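Local atomic coordinates of L-lactate dehydrogenase (Trichomonas vaginalis, PDB entry 5A1T), a protein that probably interconverts 2-oxo acids such as pyruvate and oxaloacetate with their L-2-hydroxy acids, using NADH and NAD+ as coenzyme. Residues Q95-L100 against H186-V191; F84-M89 against L126-P131; G11-I16 against M46-A51. All blocks are in the same frame, centred on the assembly; numbering follows the deposited sequence.

Interaction 1: residues Q95-L100 against H186-V191; sequences QVRADL and HGESMV. With OXM (oxamic acid), chain D; NAI (1,4-dihydronicotinamide adenine dinucleotide), chain C.
Arg97 and His186 meet in the active site, where the NAD-binding domain faces the C-terminal domain and oxamate lies against the nicotinamide. The NE-CZ part of the Arg97 guanidinium comes over one face of the His186 ring, CZ 3.8 Å above it near the rim, with planes 55° apart and so not stacked in parallel. An extended chain (chi2 179°) carries it past the His186 carbonyl. Both residues grip one oxamate oxygen: Arg97 NE donates to O1 in the guanidinium plane at 2.7 Å, and His186 NE2 to the same O1 at 2.8 Å. Arg97 NH2 donates to O3 of the oxamate carboxylate at 2.9 Å. In the lactate/malate dehydrogenase family O1 would stand for the oxo group to be reduced, and His186 is the predicted proton acceptor, its ND1 bonded to Asp158. Arginine, with several coplanar N-H groups, suits a site holding two oxygens of a small anion, which Arg161 and Ser240 complete. Arg97 NH1 turns to Glu188 OE2, a long salt bridge of 3.8 Å that two waters span, each accepting from NH1 and donating to OE2. Trp230 NE1 also bonds OE2, while Val96 CG1 packs on Glu188 CD at 3.9 Å.

Interaction 2: residues F84-M89 against L126-P131; sequences FLVASM and LVIGNP. With NAI (1,4-dihydronicotinamide adenine dinucleotide), chain C.
Leu85 ties the two strands together through its backbone. Leu85 N donates to Leu126 O at 2.8 Å, and Leu85 O accepts from Ile128 N at 2.8 Å and Gly129 N at 2.9 Å. The Gly129 N-H lies in the carbonyl plane, whereas that of Ile128 is tilted 22° from it; this double grip holds the chain where strand 124-127 gives way to the coenzyme-binding loop. The paired side chains fall on two faces. On one, Phe84 CE2 meets Leu126 CD2 at 4.0 Å; on the other, Leu85 CD1 touches Val127 CG2. Beyond the strand ends Ile128 CD1 comes up at the edge of the Phe84 ring and lies beside Val86 CG2. Apolar groups suit both faces because helices 15-28 and 242-257 bury the first and helix 101-118, the beta-alpha-beta crossover of this Rossmann unit, the second. Glycine suits position 129, since a CB would run into Ala87 O.

Beyond the strand ends both segments turn to NADH. With chi1 at 176° Ser88 swings OG away from its own N toward the nicotinamide ribose, where it accepts from O3D of NADH at 2.7 Å, and Asn130 N donates to that same O3D at 3.1 Å. Asn104 ND2 bonds both Ser88 OG and Asn130 O and so positions the pair, while a cis peptide leads from Asn130 into Pro131 and the next helix. One ribose hydroxyl thus acts as donor to one loop and acceptor from the other, which makes the coenzyme itself a bridge between them.

Interaction 3: residues G11-I16 against M46-A51; sequences GAAGQI and MNRLTA. With NAI (1,4-dihydronicotinamide adenine dinucleotide), chain C.
Ala13 fits against the helix 46-57 at Leu49, and the CA atoms of the two residues come within 4.5 Å of each other. Such an approach suits a residue with only a methyl group: Ala13 CB rests on the helix backbone, 3.7 Å from Leu49 N, and meets Leu49 CB at 4.1 Å. Leu49 brings its branched end farther along: CD1 reaches Ala12 CB, and the Leu49 side chain also touches Leu39 of strand 35-40.

The exposed Arg48, the residue before Leu49, reaches to the Ala13 carbonyl. A bend at chi3 (-44°) folds its long chain back so that Arg48 NE donates to Ala13 O at 3.1 Å, from well above the carbonyl plane rather than on a lone pair. A water donates to the same carbonyl and to Arg48 O, closing a second link between loop and helix. With NE engaged, Arg48 NH2 is carried to within 3.2 Å of O3B on the adenosine ribose of NADH. Arg48 is part of the NADH site, and a long arginine with several N-H groups is well suited to span loop and ribose together.

The loop leads into helix 15-28, whose first N-H groups, Gln15 N and Ile16 N, hold O2A and O2N of the NADH pyrophosphate, both at 2.9 Å, and Gly11 and Gly14 leave room for the coenzyme. Asp41 bonds Ala13 N as well as NADH. This is the glycine-rich GXXGXXG turn of the Rossmann fold.

NADH runs past all three contacts. Interaction 3 comes first along the chain and closes before the others open; interactions 2 and 1 then cross, their segments alternating. Interactions 2 and 3 belong to the NAD-binding domain, with centres about 14 Å apart, and pack through Val86 and Ala87 on Ile16 and Gly11, so the loops following strands 5-10, 82-85 and 124-127 of one parallel sheet line one coenzyme site. Interaction 1 touches interaction 2 through Asn130 and Met89; its centre is about 14 Å from that of interaction 2 and about 25 Å from that of interaction 3. It joins the two domains at the nicotinamide end, while interaction 3 meets the pyrophosphate and the adenosine ribose.

Interaction 1: residues Q95-L100 against H186-V191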
loop_
_atom_site.group_PDB
_atom_site.type_symbol
_atom_site.label_atom_id
_atom_site.label_comp_id
_atom_site.label_asym_id
_atom_site.label_seq_id
_atom_site.Cartn_x
_atom_site.Cartn_y
_atom_site.Cartn_z
ATOM N N GLN A 95 4.931 25.959 3.963
ATOM C CA GLN A 95 3.758 26.078 4.824
ATOM C C GLN A 95 3.724 25.005 5.904
ATOM O O GLN A 95 4.384 23.973 5.790
ATOM C CB GLN A 95 2.478 25.998 3.995
ATOM C CG GLN A 95 2.221 27.209 3.126
ATOM C CD GLN A 95 0.839 27.182 2.507
ATOM O OE1 GLN A 95 0.350 26.128 2.096
ATOM N NE2 GLN A 95 0.195 28.340 2.448
ATOM N N VAL A 96 2.949 25.269 6.953
ATOM C CA VAL A 96 2.649 24.272 7.973
ATOM C C VAL A 96 1.195 23.843 7.824
ATOM O O VAL A 96 0.457 24.414 7.023
ATOM C CB VAL A 96 2.897 24.807 9.401
ATOM C CG1 VAL A 96 4.364 25.153 9.584
ATOM C CG2 VAL A 96 2.017 26.016 9.692
ATOM N N ARG A 97 0.787 22.843 8.597
ATOM C CA ARG A 97 -0.557 22.281 8.492
ATOM C C ARG A 97 -1.652 23.334 8.672
ATOM O O ARG A 97 -2.688 23.279 8.014
ATOM C CB ARG A 97 -0.743 21.170 9.525
ATOM C CG ARG A 97 0.235 20.008 9.389
ATOM C CD ARG A 97 -0.015 18.972 10.471
ATOM N NE ARG A 97 0.972 17.894 10.472
ATOM C CZ ARG A 97 2.131 17.930 11.126
ATOM N NH1 ARG A 97 2.475 18.997 11.836
ATOM N NH2 ARG A 97 2.954 16.891 11.067
ATOM N N ALA A 98 -1.416 24.292 9.563
ATOM C CA ALA A 98 -2.418 25.303 9.885
ATOM C C ALA A 98 -2.657 26.275 8.728
ATOM O O ALA A 98 -3.657 26.992 8.712
ATOM C CB ALA A 98 -2.003 26.068 11.130
ATOM N N ASP A 99 -1.742 26.300 7.762
ATOM C CA ASP A 99 -1.874 27.193 6.612
ATOM C C ASP A 99 -2.955 26.720 5.642
ATOM O O ASP A 99 -3.330 27.450 4.724
ATOM C CB ASP A 99 -0.538 27.317 5.870
ATOM C CG ASP A 99 0.511 28.069 6.670
ATOM O OD1 ASP A 99 0.156 29.060 7.343
ATOM O OD2 ASP A 99 1.695 27.670 6.624
ATOM N N LEU A 100 -3.450 25.501 5.842
ATOM C CA LEU A 100 -4.476 24.938 4.969
ATOM C C LEU A 100 -5.889 25.301 5.422
ATOM O O LEU A 100 -6.864 24.933 4.766
ATOM C CB LEU A 100 -4.337 23.416 4.901
ATOM C CG LEU A 100 -3.263 22.865 3.961
ATOM C CD1 LEU A 100 -3.103 21.373 4.174
ATOM C CD2 LEU A 100 -3.602 23.156 2.505
ATOM N N HIS A 186 -2.229 17.593 16.220
ATOM C CA HIS A 186 -1.339 17.051 15.208
ATOM C C HIS A 186 -0.769 18.234 14.441
ATOM O O HIS A 186 -1.115 18.467 13.284
ATOM C CB HIS A 186 -2.069 16.083 14.275
ATOM C CG HIS A 186 -1.203 15.520 13.190
ATOM N ND1 HIS A 186 -0.060 14.797 13.451
ATOM C CD2 HIS A 186 -1.311 15.580 11.841
ATOM C CE1 HIS A 186 0.499 14.433 12.310
ATOM N NE2 HIS A 186 -0.240 14.895 11.318
ATOM N N GLY A 187 0.085 18.999 15.115
ATOM C CA GLY A 187 0.671 20.194 14.539
ATOM C C GLY A 187 2.013 20.501 15.167
ATOM O O GLY A 187 2.592 19.660 15.857
ATOM N N GLU A 188 2.506 21.713 14.930
ATOM C CA GLU A 188 3.805 22.135 15.442
ATOM C C GLU A 188 3.871 22.016 16.961
ATOM O O GLU A 188 4.936 21.768 17.526
ATOM C CB GLU A 188 4.101 23.580 15.024
ATOM C CG GLU A 188 4.078 23.816 13.521
ATOM C CD GLU A 188 5.095 22.970 12.778
ATOM O OE1 GLU A 188 6.311 23.215 12.946
ATOM O OE2 GLU A 188 4.680 22.058 12.032
ATOM N N SER A 189 2.723 22.185 17.612
ATOM C CA SER A 189 2.657 22.219 19.067
ATOM C C SER A 189 2.440 20.843 19.690
ATOM O O SER A 189 2.176 20.745 20.887
ATOM C CB SER A 189 1.533 23.155 19.515
ATOM O OG SER A 189 0.267 22.642 19.135
ATOM N N MET A 190 2.554 19.786 18.887
ATOM C CA MET A 190 2.298 18.431 19.374
ATOM C C MET A 190 3.238 18.077 20.524
ATOM O O MET A 190 4.412 18.452 20.520
ATOM C CB MET A 190 2.437 17.406 18.239
ATOM C CG MET A 190 3.857 17.195 17.727
ATOM S SD MET A 190 3.958 15.885 16.485
ATOM C CE MET A 190 3.096 16.642 15.110
ATOM N N VAL A 191 2.708 17.351 21.506
ATOM C CA VAL A 191 3.447 17.032 22.725
ATOM C C VAL A 191 3.818 15.552 22.779
ATOM O O VAL A 191 3.024 14.725 23.220
ATOM C CB VAL A 191 2.627 17.390 23.986
ATOM C CG1 VAL A 191 3.463 17.201 25.247
ATOM C CG2 VAL A 191 2.115 18.819 23.903
HETATM C C1 OXM D . 1.793 15.356 8.207
HETATM N N1 OXM D . 1.982 15.901 6.913
HETATM O O1 OXM D . 0.833 15.689 8.874
HETATM C C2 OXM D . 2.782 14.353 8.759
HETATM O O2 OXM D . 3.544 13.724 7.976
HETATM O O3 OXM D . 2.839 14.144 9.998
HETATM P PA NAI C . -3.254 15.015 -2.293
HETATM O O1A NAI C . -3.227 16.467 -2.708
HETATM O O2A NAI C . -2.539 13.978 -3.125
HETATM O O5B NAI C . -4.792 14.549 -2.169
HETATM C C5B NAI C . -5.829 15.416 -1.713
HETATM C C4B NAI C . -7.099 15.064 -2.479
HETATM O O4B NAI C . -8.249 15.739 -1.954
HETATM C C3B NAI C . -6.988 15.459 -3.947
HETATM O O3B NAI C . -7.131 14.292 -4.765
HETATM C C2B NAI C . -8.115 16.448 -4.182
HETATM O O2B NAI C . -8.726 16.302 -5.467
HETATM C C1B NAI C . -9.080 16.104 -3.061
HETATM N N9A NAI C . -10.036 17.196 -2.742
HETATM C C8A NAI C . -9.793 18.520 -2.690
HETATM N N7A NAI C . -10.929 19.201 -2.377
HETATM C C5A NAI C . -11.919 18.302 -2.231
HETATM C C6A NAI C . -13.362 18.329 -1.906
HETATM N N6A NAI C . -14.007 19.493 -1.661
HETATM N N1A NAI C . -14.020 17.150 -1.858
HETATM C C2A NAI C . -13.412 15.974 -2.094
HETATM N N3A NAI C . -12.106 15.882 -2.396
HETATM C C4A NAI C . -11.324 16.984 -2.482
HETATM O O3 NAI C . -2.716 14.910 -0.780
HETATM P PN NAI C . -2.299 13.679 0.168
HETATM O O1N NAI C . -0.794 13.546 0.134
HETATM O O2N NAI C . -3.168 12.492 -0.184
HETATM O O5D NAI C . -2.718 14.238 1.617
HETATM C C5D NAI C . -4.030 14.765 1.811
HETATM C C4D NAI C . -4.140 15.401 3.188
HETATM O O4D NAI C . -3.607 14.525 4.185
HETATM C C3D NAI C . -3.353 16.701 3.280
HETATM O O3D NAI C . -4.193 17.725 3.819
HETATM C C2D NAI C . -2.208 16.406 4.225
HETATM O O2D NAI C . -1.824 17.540 5.008
HETATM C C1D NAI C . -2.790 15.285 5.079
HETATM N N1N NAI C . -1.810 14.425 5.767
HETATM C C2N NAI C . -2.124 14.015 7.001
HETATM C C3N NAI C . -1.293 13.198 7.755
HETATM C C7N NAI C . -1.621 12.726 9.153
HETATM O O7N NAI C . -0.876 12.087 9.877
HETATM N N7N NAI C . -2.821 12.996 9.685
HETATM C C4N NAI C . 0.014 12.741 7.172
HETATM C C5N NAI C . 0.254 13.243 5.834
HETATM C C6N NAI C . -0.667 14.048 5.184
HETATM O O HOH W 1 4.657 19.664 13.195
HETATM O O HOH W 2 2.143 21.804 11.395
#

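Interaction 2: residues F84-M89 against L126-P131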
loop_
_atom_site.group_PDB
_atom_site.type_symbol
_atom_site.label_atom_id
_atom_site.label_comp_id
_atom_site.label_asym_id
_atom_site.label_seq_id
_atom_site.Cartn_x
_atom_site.Cartn_y
_atom_site.Cartn_z
ATOM N N PHE A 84 -13.004 7.812 5.942
ATOM C CA PHE A 84 -11.653 8.356 6.022
ATOM C C PHE A 84 -11.624 9.687 5.281
ATOM O O PHE A 84 -11.631 9.711 4.050
ATOM C CB PHE A 84 -10.628 7.397 5.411
ATOM C CG PHE A 84 -10.513 6.081 6.129
ATOM C CD1 PHE A 84 -11.405 5.053 5.870
ATOM C CD2 PHE A 84 -9.500 5.865 7.049
ATOM C CE1 PHE A 84 -11.296 3.839 6.526
ATOM C CE2 PHE A 84 -9.385 4.654 7.706
ATOM C CZ PHE A 84 -10.284 3.639 7.443
ATOM N N LEU A 85 -11.603 10.789 6.021
ATOM C CA LEU A 85 -11.612 12.110 5.401
ATOM C C LEU A 85 -10.195 12.560 5.064
ATOM O O LEU A 85 -9.454 13.017 5.934
ATOM C CB LEU A 85 -12.294 13.130 6.312
ATOM C CG LEU A 85 -13.686 12.752 6.826
ATOM C CD1 LEU A 85 -14.369 13.969 7.430
ATOM C CD2 LEU A 85 -14.552 12.143 5.725
ATOM N N VAL A 86 -9.835 12.430 3.790
ATOM C CA VAL A 86 -8.484 12.726 3.323
ATOM C C VAL A 86 -8.477 13.927 2.380
ATOM O O VAL A 86 -7.415 14.413 1.988
ATOM C CB VAL A 86 -7.867 11.505 2.594
ATOM C CG1 VAL A 86 -6.362 11.605 2.552
ATOM C CG2 VAL A 86 -8.272 10.215 3.279
ATOM N N ALA A 87 -9.667 14.403 2.022
ATOM C CA ALA A 87 -9.810 15.520 1.094
ATOM C C ALA A 87 -9.015 16.740 1.552
ATOM O O ALA A 87 -9.005 17.078 2.734
ATOM C CB ALA A 87 -11.279 15.880 0.933
ATOM N N SER A 88 -8.342 17.392 0.609
ATOM C CA SER A 88 -7.518 18.553 0.923
ATOM C C SER A 88 -7.001 19.236 -0.334
ATOM O O SER A 88 -6.821 18.598 -1.372
ATOM C CB SER A 88 -6.331 18.147 1.801
ATOM O OG SER A 88 -5.467 19.248 2.038
ATOM N N MET A 89 -6.763 20.538 -0.227
ATOM C CA MET A 89 -6.054 21.270 -1.264
ATOM C C MET A 89 -4.558 21.095 -1.022
ATOM O O MET A 89 -4.154 20.656 0.055
ATOM C CB MET A 89 -6.445 22.749 -1.253
ATOM C CG MET A 89 -7.935 22.992 -1.425
ATOM S SD MET A 89 -8.624 22.170 -2.875
ATOM C CE MET A 89 -7.714 22.972 -4.193
ATOM N N LEU A 126 -13.070 9.243 10.606
ATOM C CA LEU A 126 -11.670 9.518 10.913
ATOM C C LEU A 126 -11.146 10.607 9.990
ATOM O O LEU A 126 -11.140 10.450 8.769
ATOM C CB LEU A 126 -10.820 8.254 10.778
ATOM C CG LEU A 126 -9.307 8.459 10.930
ATOM C CD1 LEU A 126 -8.973 9.126 12.258
ATOM C CD2 LEU A 126 -8.565 7.138 10.796
ATOM N N VAL A 127 -10.702 11.707 10.586
ATOM C CA VAL A 127 -10.222 12.857 9.828
ATOM C C VAL A 127 -8.709 12.802 9.667
ATOM O O VAL A 127 -7.972 12.712 10.650
ATOM C CB VAL A 127 -10.623 14.171 10.509
ATOM C CG1 VAL A 127 -10.195 15.369 9.666
ATOM C CG2 VAL A 127 -12.119 14.192 10.738
ATOM N N ILE A 128 -8.261 12.866 8.417
ATOM C CA ILE A 128 -6.844 12.784 8.097
ATOM C C ILE A 128 -6.367 14.105 7.507
ATOM O O ILE A 128 -5.314 14.608 7.888
ATOM C CB ILE A 128 -6.559 11.624 7.118
ATOM C CG1 ILE A 128 -7.011 10.300 7.744
ATOM C CG2 ILE A 128 -5.074 11.568 6.764
ATOM C CD1 ILE A 128 -6.932 9.099 6.828
ATOM N N GLY A 129 -7.151 14.671 6.592
ATOM C CA GLY A 129 -6.783 15.915 5.935
ATOM C C GLY A 129 -6.445 17.034 6.903
ATOM O O GLY A 129 -7.198 17.303 7.838
ATOM N N ASN A 130 -5.307 17.687 6.675
ATOM C CA ASN A 130 -4.821 18.720 7.583
ATOM C C ASN A 130 -5.461 20.086 7.341
ATOM O O ASN A 130 -5.795 20.422 6.204
ATOM C CB ASN A 130 -3.303 18.860 7.466
ATOM C CG ASN A 130 -2.559 17.654 8.002
ATOM O OD1 ASN A 130 -1.717 17.074 7.316
ATOM N ND2 ASN A 130 -2.861 17.275 9.237
ATOM N N PRO A 131 -5.637 20.883 8.411
ATOM C CA PRO A 131 -5.367 20.550 9.817
ATOM C C PRO A 131 -6.443 19.621 10.375
ATOM O O PRO A 131 -7.589 20.043 10.510
ATOM C CB PRO A 131 -5.391 21.913 10.509
ATOM C CG PRO A 131 -6.306 22.729 9.680
ATOM C CD PRO A 131 -6.111 22.272 8.265
HETATM P PA NAI C . -3.254 15.015 -2.293
HETATM O O1A NAI C . -3.227 16.467 -2.708
HETATM O O2A NAI C . -2.539 13.978 -3.125
HETATM O O5B NAI C . -4.792 14.549 -2.169
HETATM C C5B NAI C . -5.829 15.416 -1.713
HETATM C C4B NAI C . -7.099 15.064 -2.479
HETATM O O4B NAI C . -8.249 15.739 -1.954
HETATM C C3B NAI C . -6.988 15.459 -3.947
HETATM O O3B NAI C . -7.131 14.292 -4.765
HETATM C C2B NAI C . -8.115 16.448 -4.182
HETATM O O2B NAI C . -8.726 16.302 -5.467
HETATM C C1B NAI C . -9.080 16.104 -3.061
HETATM N N9A NAI C . -10.036 17.196 -2.742
HETATM C C8A NAI C . -9.793 18.520 -2.690
HETATM N N7A NAI C . -10.929 19.201 -2.377
HETATM C C5A NAI C . -11.919 18.302 -2.231
HETATM C C6A NAI C . -13.362 18.329 -1.906
HETATM N N6A NAI C . -14.007 19.493 -1.661
HETATM N N1A NAI C . -14.020 17.150 -1.858
HETATM C C2A NAI C . -13.412 15.974 -2.094
HETATM N N3A NAI C . -12.106 15.882 -2.396
HETATM C C4A NAI C . -11.324 16.984 -2.482
HETATM O O3 NAI C . -2.716 14.910 -0.780
HETATM P PN NAI C . -2.299 13.679 0.168
HETATM O O1N NAI C . -0.794 13.546 0.134
HETATM O O2N NAI C . -3.168 12.492 -0.184
HETATM O O5D NAI C . -2.718 14.238 1.617
HETATM C C5D NAI C . -4.030 14.765 1.811
HETATM C C4D NAI C . -4.140 15.401 3.188
HETATM O O4D NAI C . -3.607 14.525 4.185
HETATM C C3D NAI C . -3.353 16.701 3.280
HETATM O O3D NAI C . -4.193 17.725 3.819
HETATM C C2D NAI C . -2.208 16.406 4.225
HETATM O O2D NAI C . -1.824 17.540 5.008
HETATM C C1D NAI C . -2.790 15.285 5.079
HETATM N N1N NAI C . -1.810 14.425 5.767
HETATM C C2N NAI C . -2.124 14.015 7.001
HETATM C C3N NAI C . -1.293 13.198 7.755
HETATM C C7N NAI C . -1.621 12.726 9.153
HETATM O O7N NAI C . -0.876 12.087 9.877
HETATM N N7N NAI C . -2.821 12.996 9.685
HETATM C C4N NAI C . 0.014 12.741 7.172
HETATM C C5N NAI C . 0.254 13.243 5.834
HETATM C C6N NAI C . -0.667 14.048 5.184
#

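Interaction 3: residues G11-I16 against M46-A51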
loop_
_atom_site.group_PDB
_atom_site.type_symbol
_atom_site.label_atom_id
_atom_site.label_comp_id
_atom_site.label_asym_id
_atom_site.label_seq_id
_atom_site.Cartn_x
_atom_site.Cartn_y
_atom_site.Cartn_z
ATOM N N GLY A 11 -11.270 12.562 -0.983
ATOM C CA GLY A 11 -9.950 12.840 -1.517
ATOM C C GLY A 11 -9.267 11.551 -1.926
ATOM O O GLY A 11 -8.056 11.392 -1.766
ATOM N N ALA A 12 -10.058 10.628 -2.462
ATOM C CA ALA A 12 -9.582 9.289 -2.789
ATOM C C ALA A 12 -8.549 9.289 -3.910
ATOM O O ALA A 12 -7.694 8.405 -3.969
ATOM C CB ALA A 12 -10.755 8.404 -3.171
ATOM N N ALA A 13 -8.625 10.275 -4.799
ATOM C CA ALA A 13 -7.751 10.311 -5.969
ATOM C C ALA A 13 -6.329 10.750 -5.622
ATOM O O ALA A 13 -5.421 10.624 -6.442
ATOM C CB ALA A 13 -8.336 11.230 -7.035
ATOM N N GLY A 14 -6.134 11.255 -4.408
ATOM C CA GLY A 14 -4.834 11.755 -3.993
ATOM C C GLY A 14 -3.830 10.664 -3.667
ATOM O O GLY A 14 -4.048 9.492 -3.970
ATOM N N GLN A 15 -2.724 11.059 -3.043
ATOM C CA GLN A 15 -1.633 10.137 -2.726
ATOM C C GLN A 15 -2.015 9.147 -1.628
ATOM O O GLN A 15 -1.767 7.948 -1.750
ATOM C CB GLN A 15 -0.385 10.915 -2.301
ATOM C CG GLN A 15 0.187 11.818 -3.382
ATOM C CD GLN A 15 0.752 11.044 -4.557
ATOM O OE1 GLN A 15 0.435 11.330 -5.712
ATOM N NE2 GLN A 15 1.603 10.065 -4.269
ATOM N N ILE A 16 -2.605 9.657 -0.550
ATOM C CA ILE A 16 -3.033 8.810 0.557
ATOM C C ILE A 16 -4.229 7.953 0.148
ATOM O O ILE A 16 -4.266 6.757 0.431
ATOM C CB ILE A 16 -3.387 9.654 1.803
ATOM C CG1 ILE A 16 -2.115 10.271 2.391
ATOM C CG2 ILE A 16 -4.094 8.800 2.866
ATOM C CD1 ILE A 16 -2.356 11.251 3.528
ATOM N N MET A 46 -10.918 13.926 -11.623
ATOM C CA MET A 46 -11.739 12.824 -12.114
ATOM C C MET A 46 -10.887 11.790 -12.843
ATOM O O MET A 46 -11.218 10.604 -12.868
ATOM C CB MET A 46 -12.831 13.351 -13.046
ATOM C CG MET A 46 -13.925 12.349 -13.375
ATOM S SD MET A 46 -14.948 11.946 -11.945
ATOM C CE MET A 46 -16.379 11.230 -12.751
ATOM N N ASN A 47 -9.790 12.250 -13.434
ATOM C CA ASN A 47 -8.878 11.367 -14.153
ATOM C C ASN A 47 -8.200 10.358 -13.237
ATOM O O ASN A 47 -8.259 9.154 -13.482
ATOM C CB ASN A 47 -7.817 12.185 -14.888
ATOM C CG ASN A 47 -8.065 12.245 -16.378
ATOM O OD1 ASN A 47 -8.230 11.215 -17.030
ATOM N ND2 ASN A 47 -8.112 13.455 -16.925
ATOM N N ARG A 48 -7.555 10.850 -12.184
ATOM C CA ARG A 48 -6.863 9.974 -11.247
ATOM C C ARG A 48 -7.858 9.128 -10.459
ATOM O O ARG A 48 -7.540 8.018 -10.032
ATOM C CB ARG A 48 -5.991 10.791 -10.292
ATOM C CG ARG A 48 -4.913 11.600 -10.989
ATOM C CD ARG A 48 -3.817 12.009 -10.021
ATOM N NE ARG A 48 -4.360 12.484 -8.752
ATOM C CZ ARG A 48 -4.875 13.694 -8.559
ATOM N NH1 ARG A 48 -4.930 14.573 -9.554
ATOM N NH2 ARG A 48 -5.342 14.028 -7.366
ATOM N N LEU A 49 -9.060 9.659 -10.268
ATOM C CA LEU A 49 -10.118 8.925 -9.587
ATOM C C LEU A 49 -10.486 7.675 -10.381
ATOM O O LEU A 49 -10.639 6.592 -9.817
ATOM C CB LEU A 49 -11.348 9.814 -9.389
ATOM C CG LEU A 49 -12.533 9.181 -8.656
ATOM C CD1 LEU A 49 -12.144 8.751 -7.250
ATOM C CD2 LEU A 49 -13.706 10.149 -8.616
ATOM N N THR A 50 -10.621 7.828 -11.694
ATOM C CA THR A 50 -10.898 6.691 -12.561
ATOM C C THR A 50 -9.693 5.762 -12.578
ATOM O O THR A 50 -9.839 4.540 -12.535
ATOM C CB THR A 50 -11.231 7.137 -13.995
ATOM O OG1 THR A 50 -12.370 8.006 -13.971
ATOM C CG2 THR A 50 -11.538 5.933 -14.881
ATOM N N ALA A 51 -8.502 6.351 -12.630
ATOM C CA ALA A 51 -7.261 5.583 -12.606
ATOM C C ALA A 51 -7.187 4.714 -11.357
ATOM O O ALA A 51 -6.672 3.596 -11.399
ATOM C CB ALA A 51 -6.065 6.510 -12.669
HETATM P PA NAI C . -3.254 15.015 -2.293
HETATM O O1A NAI C . -3.227 16.467 -2.708
HETATM O O2A NAI C . -2.539 13.978 -3.125
HETATM O O5B NAI C . -4.792 14.549 -2.169
HETATM C C5B NAI C . -5.829 15.416 -1.713
HETATM C C4B NAI C . -7.099 15.064 -2.479
HETATM O O4B NAI C . -8.249 15.739 -1.954
HETATM C C3B NAI C . -6.988 15.459 -3.947
HETATM O O3B NAI C . -7.131 14.292 -4.765
HETATM C C2B NAI C . -8.115 16.448 -4.182
HETATM O O2B NAI C . -8.726 16.302 -5.467
HETATM C C1B NAI C . -9.080 16.104 -3.061
HETATM N N9A NAI C . -10.036 17.196 -2.742
HETATM C C8A NAI C . -9.793 18.520 -2.690
HETATM N N7A NAI C . -10.929 19.201 -2.377
HETATM C C5A NAI C . -11.919 18.302 -2.231
HETATM C C6A NAI C . -13.362 18.329 -1.906
HETATM N N6A NAI C . -14.007 19.493 -1.661
HETATM N N1A NAI C . -14.020 17.150 -1.858
HETATM C C2A NAI C . -13.412 15.974 -2.094
HETATM N N3A NAI C . -12.106 15.882 -2.396
HETATM C C4A NAI C . -11.324 16.984 -2.482
HETATM O O3 NAI C . -2.716 14.910 -0.780
HETATM P PN NAI C . -2.299 13.679 0.168
HETATM O O1N NAI C . -0.794 13.546 0.134
HETATM O O2N NAI C . -3.168 12.492 -0.184
HETATM O O5D NAI C . -2.718 14.238 1.617
HETATM C C5D NAI C . -4.030 14.765 1.811
HETATM C C4D NAI C . -4.140 15.401 3.188
HETATM O O4D NAI C . -3.607 14.525 4.185
HETATM C C3D NAI C . -3.353 16.701 3.280
HETATM O O3D NAI C . -4.193 17.725 3.819
HETATM C C2D NAI C . -2.208 16.406 4.225
HETATM O O2D NAI C . -1.824 17.540 5.008
HETATM C C1D NAI C . -2.790 15.285 5.079
HETATM N N1N NAI C . -1.810 14.425 5.767
HETATM C C2N NAI C . -2.124 14.015 7.001
HETATM C C3N NAI C . -1.293 13.198 7.755
HETATM C C7N NAI C . -1.621 12.726 9.153
HETATM O O7N NAI C . -0.876 12.087 9.877
HETATM N N7N NAI C . -2.821 12.996 9.685
HETATM C C4N NAI C . 0.014 12.741 7.172
HETATM C C5N NAI C . 0.254 13.243 5.834
HETATM C C6N NAI C . -0.667 14.048 5.184
HETATM O O HOH W 3 -5.385 8.106 -8.085
#